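Local structure of multiheme cytochrome cf (Carboxydothermus ferrireducens DSM 11255, 6QVM) at residues A[132-135]-A[136-140]; A[662-665]-A[666-670]. The protein probably transfers electrons through its chain of hemes to insoluble extracellular Fe(III), while its S-layer-binding part fixes it in the cell's S-layer. One frame throughout, in Å; residues are numbered along the deposited sequence.

Contact 1 of 2, residues A[132-135]-A[136-140]; sequences LAYF and LMVAL
Leu136 continues the helix, its backbone N-H bonded to Leu132 O at 2.9 Å, and its CB rests close to the same carbonyl. From there the isobutyl group leads away from the preceding turn, to pack on Phe109 of helix 102-113 and Val209 of helix 199-212. Met137 is held at its backbone N by Ala133 O, 3.2 Å away; a weak second bond runs to Tyr134 O. Its side chain runs out with CG opposite the backbone N (chi1 173°) and then bends at its last torsion (chi3 65°), which brings the terminal methyl CE to 3.4 Å from Tyr134 CD1 and 3.5 Å from Tyr134 CE1. The methyl, rather than the sulfur, therefore makes this contact, and it meets the ring obliquely. Both residues lie on helix 129-139, which is wrapped by helices 102-113, 165-176 and 199-212 in a small, mainly helical region that probably belongs to the S-layer-binding part of the protein; Met137 touches Trp173 and Tyr134 touches Asn167, both on helix 165-176. Val138 N donates to the same Tyr134 O at 3.1 Å, nearly straight (N-H...O 164°), unlike the weak bond from Met137 N. Its CG2 sits over one face of the Tyr134 ring, offset toward the rim and 4.3 Å from CZ, so the phenol has apolar groups from two successive residues beside it. Ala139 gives its N-H to Phe135 O at 2.9 Å, with its CB resting at 3.4 Å from the same oxygen, while its own carbonyl receives a hydrogen bond from Tyr213 OH. Leu140 ends the helical run through its N-H to Leu136 O, and its side chain packs on Trp173.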
loop_
_atom_site.group_PDB
_atom_site.type_symbol
_atom_site.label_atom_id
_atom_site.label_comp_id
_atom_site.label_asym_id
_atom_site.label_seq_id
_atom_site.Cartn_x
_atom_site.Cartn_y
_atom_site.Cartn_z
ATOM N N LEU A 132 6.429 -1.720 46.045
ATOM C CA LEU A 132 5.503 -0.871 45.304
ATOM C C LEU A 132 5.931 0.587 45.382
ATOM O O LEU A 132 5.863 1.315 44.386
ATOM C CB LEU A 132 4.080 -1.035 45.832
ATOM C CG LEU A 132 3.051 -0.059 45.246
ATOM C CD1 LEU A 132 2.859 -0.306 43.753
ATOM C CD2 LEU A 132 1.722 -0.138 45.985
ATOM N N ALA A 133 6.370 1.033 46.563
ATOM C CA ALA A 133 6.862 2.399 46.704
ATOM C C ALA A 133 8.125 2.622 45.881
ATOM O O ALA A 133 8.355 3.731 45.386
ATOM C CB ALA A 133 7.119 2.715 48.176
ATOM N N TYR A 134 8.947 1.584 45.723
ATOM C CA TYR A 134 10.144 1.688 44.894
ATOM C C TYR A 134 9.779 1.773 43.417
ATOM O O TYR A 134 10.182 2.711 42.717
ATOM C CB TYR A 134 11.058 0.493 45.165
ATOM C CG TYR A 134 12.295 0.422 44.296
ATOM C CD1 TYR A 134 13.278 1.404 44.367
ATOM C CD2 TYR A 134 12.494 -0.647 43.428
ATOM C CE1 TYR A 134 14.419 1.330 43.582
ATOM C CE2 TYR A 134 13.627 -0.732 42.641
ATOM C CZ TYR A 134 14.586 0.258 42.721
ATOM O OH TYR A 134 15.714 0.173 41.937
ATOM N N PHE A 135 9.004 0.795 42.927
ATOM C CA PHE A 135 8.546 0.821 41.540
ATOM C C PHE A 135 7.846 2.134 41.220
ATOM O O PHE A 135 7.972 2.662 40.109
ATOM C CB PHE A 135 7.599 -0.349 41.262
ATOM C CG PHE A 135 8.247 -1.690 41.339
ATOM C CD1 PHE A 135 9.597 -1.843 41.079
ATOM C CD2 PHE A 135 7.499 -2.807 41.658
ATOM C CE1 PHE A 135 10.192 -3.095 41.147
ATOM C CE2 PHE A 135 8.089 -4.066 41.722
ATOM C CZ PHE A 135 9.437 -4.207 41.468
ATOM N N LEU A 136 7.100 2.677 42.185
ATOM C CA LEU A 136 6.422 3.949 41.966
ATOM C C LEU A 136 7.412 5.096 41.813
ATOM O O LEU A 136 7.150 6.050 41.071
ATOM C CB LEU A 136 5.460 4.234 43.117
ATOM C CG LEU A 136 4.499 5.397 42.890
ATOM C CD1 LEU A 136 3.642 5.151 41.659
ATOM C CD2 LEU A 136 3.635 5.598 44.110
ATOM N N MET A 137 8.552 5.018 42.497
ATOM C CA MET A 137 9.565 6.056 42.358
ATOM C C MET A 137 10.212 6.004 40.980
ATOM O O MET A 137 10.417 7.042 40.341
ATOM C CB MET A 137 10.614 5.906 43.457
ATOM C CG MET A 137 11.800 6.826 43.298
ATOM S SD MET A 137 13.215 6.248 44.248
ATOM C CE MET A 137 13.560 4.704 43.413
ATOM N N VAL A 138 10.546 4.799 40.511
ATOM C CA VAL A 138 11.078 4.631 39.159
ATOM C C VAL A 138 10.086 5.164 38.135
ATOM O O VAL A 138 10.410 6.029 37.313
ATOM C CB VAL A 138 11.407 3.154 38.886
ATOM C CG1 VAL A 138 11.933 2.984 37.473
ATOM C CG2 VAL A 138 12.396 2.623 39.906
ATOM N N ALA A 139 8.850 4.666 38.195
ATOM C CA ALA A 139 7.863 4.997 37.174
ATOM C C ALA A 139 7.555 6.489 37.158
ATOM O O ALA A 139 7.369 7.077 36.086
ATOM C CB ALA A 139 6.593 4.177 37.379
ATOM N N LEU A 140 7.479 7.121 38.330
ATOM C CA LEU A 140 7.282 8.566 38.368
ATOM C C LEU A 140 8.580 9.334 38.157
ATOM O O LEU A 140 8.560 10.567 38.213
ATOM C CB LEU A 140 6.636 8.994 39.687
ATOM C CG LEU A 140 5.178 8.575 39.891
ATOM C CD1 LEU A 140 4.503 9.463 40.925
ATOM C CD2 LEU A 140 4.431 8.613 38.568
#

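Contact 2 of 2, residues A[662-665]-A[666-670]; sequences ALTE and LLLDK
With CG opposite the backbone N in Leu663 (chi1 -177°) and beside it in Leu667 (chi1 -82°), the two branched ends cross obliquely, Leu663 CD1 coming to 4.1 Å from Leu667 CG, which also lies against Leu663 O. One residue further on, Thr664 CG2 and Leu668 CD1 make a looser apolar contact at 4.3 Å, while Thr664 OG1 is bonded to Asn660 O. In the backbone, Leu666 N reaches Ala662 O at 3.2 Å and Leu668 N reaches Thr664 O at 2.9 Å, both i to i+4; Leu667 N is shared between weak bonds to Leu663 O (i+4) and Thr664 O (i+3). All of this is on helix 661-672, near the C terminus. Leu667 packs on Leu646, Ile649 and Val650 of helix 641-652, and Leu668 on Val650 and on Val620 of helix 606-628, whereas Leu663 meets Val540 and Leu666 meets Ile536 and Pro537, all in loops. Asp669 donates its N-H to Glu665 O at 2.9 Å, and these two acids, one turn apart, both face helix 606-628. Their carboxylates stay apart, Glu665 OE1 lying 6.4 Å from Asp669 OD2, and each has a cation on that helix: Glu665 OE2 is salt-bridged to Lys615 NZ, Asp669 OD1 to Arg619 NH2, which probably offsets the like charges. The Glu665 side chain also lies about 5 Å from a bound heme c.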
loop_
_atom_site.group_PDB
_atom_site.type_symbol
_atom_site.label_atom_id
_atom_site.label_comp_id
_atom_site.label_asym_id
_atom_site.label_seq_id
_atom_site.Cartn_x
_atom_site.Cartn_y
_atom_site.Cartn_z
ATOM N N ALA A 662 4.265 -15.160 -38.336
ATOM C CA ALA A 662 4.070 -16.436 -39.018
ATOM C C ALA A 662 2.616 -16.893 -38.963
ATOM O O ALA A 662 2.084 -17.402 -39.958
ATOM C CB ALA A 662 4.987 -17.499 -38.415
ATOM N N LEU A 663 1.957 -16.722 -37.816
ATOM C CA LEU A 663 0.524 -16.988 -37.768
ATOM C C LEU A 663 -0.240 -16.038 -38.679
ATOM O O LEU A 663 -1.290 -16.404 -39.215
ATOM C CB LEU A 663 0.003 -16.881 -36.332
ATOM C CG LEU A 663 -1.479 -17.215 -36.140
ATOM C CD1 LEU A 663 -1.757 -18.619 -36.643
ATOM C CD2 LEU A 663 -1.895 -17.069 -34.685
ATOM N N THR A 664 0.287 -14.831 -38.891
ATOM C CA THR A 664 -0.416 -13.835 -39.693
ATOM C C THR A 664 -0.436 -14.217 -41.169
ATOM O O THR A 664 -1.477 -14.128 -41.827
ATOM C CB THR A 664 0.228 -12.464 -39.496
ATOM O OG1 THR A 664 -0.146 -11.945 -38.213
ATOM C CG2 THR A 664 -0.208 -11.499 -40.590
ATOM N N GLU A 665 0.703 -14.650 -41.708
ATOM C CA GLU A 665 0.738 -15.015 -43.120
ATOM C C GLU A 665 0.018 -16.334 -43.364
ATOM O O GLU A 665 -0.671 -16.492 -44.378
ATOM C CB GLU A 665 2.181 -15.064 -43.612
ATOM C CG GLU A 665 2.820 -13.685 -43.707
ATOM C CD GLU A 665 4.155 -13.693 -44.427
ATOM O OE1 GLU A 665 5.018 -14.524 -44.079
ATOM O OE2 GLU A 665 4.339 -12.872 -45.352
ATOM N N LEU A 666 0.130 -17.280 -42.426
ATOM C CA LEU A 666 -0.648 -18.510 -42.520
ATOM C C LEU A 666 -2.137 -18.246 -42.375
ATOM O O LEU A 666 -2.946 -19.074 -42.808
ATOM C CB LEU A 666 -0.182 -19.511 -41.456
ATOM C CG LEU A 666 -0.637 -20.972 -41.571
ATOM C CD1 LEU A 666 0.367 -21.817 -42.353
ATOM C CD2 LEU A 666 -0.895 -21.561 -40.190
ATOM N N LEU A 667 -2.515 -17.116 -41.770
ATOM C CA LEU A 667 -3.930 -16.767 -41.682
ATOM C C LEU A 667 -4.410 -16.074 -42.951
ATOM O O LEU A 667 -5.528 -16.324 -43.410
ATOM C CB LEU A 667 -4.190 -15.883 -40.459
ATOM C CG LEU A 667 -4.358 -16.572 -39.107
ATOM C CD1 LEU A 667 -4.966 -15.618 -38.086
ATOM C CD2 LEU A 667 -5.199 -17.833 -39.236
ATOM N N LEU A 668 -3.586 -15.200 -43.527
ATOM C CA LEU A 668 -3.995 -14.479 -44.728
ATOM C C LEU A 668 -4.012 -15.394 -45.948
ATOM O O LEU A 668 -4.879 -15.260 -46.819
ATOM C CB LEU A 668 -3.073 -13.284 -44.955
ATOM C CG LEU A 668 -3.177 -12.181 -43.903
ATOM C CD1 LEU A 668 -2.325 -10.984 -44.295
ATOM C CD2 LEU A 668 -4.625 -11.781 -43.707
ATOM N N ASP A 669 -3.068 -16.336 -46.022
ATOM C CA ASP A 669 -3.043 -17.281 -47.134
ATOM C C ASP A 669 -4.229 -18.235 -47.075
ATOM O O ASP A 669 -4.915 -18.449 -48.081
ATOM C CB ASP A 669 -1.722 -18.046 -47.145
ATOM C CG ASP A 669 -0.552 -17.172 -47.561
ATOM O OD1 ASP A 669 -0.781 -15.998 -47.935
ATOM O OD2 ASP A 669 0.595 -17.656 -47.501
ATOM N N LYS A 670 -4.491 -18.809 -45.900
ATOM C CA LYS A 670 -5.663 -19.650 -45.721
ATOM C C LYS A 670 -6.958 -18.858 -45.791
ATOM O O LYS A 670 -8.031 -19.456 -45.705
ATOM C CB LYS A 670 -5.564 -20.397 -44.386
#

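Contact 1 and contact 2 are single-helix contacts, built on the backbone bonds of helix 129-139 and helix 661-672, and they share no element. Their centres lie about 87 Å apart, on opposite sides of the chain's centre. Contact 1 is mostly buried within a bundle of helices, and its side-chain chemistry is aromatic and apolar, with methyls against a phenol ring. Contact 2 is only partly buried. It sets Leu667 and Leu668 toward neighbouring helices, other leucines toward loops, and acids toward basic residues of helix 606-628. One therefore belongs to a part probably concerned with S-layer attachment, the other to a C-terminal helix beside a bound heme c.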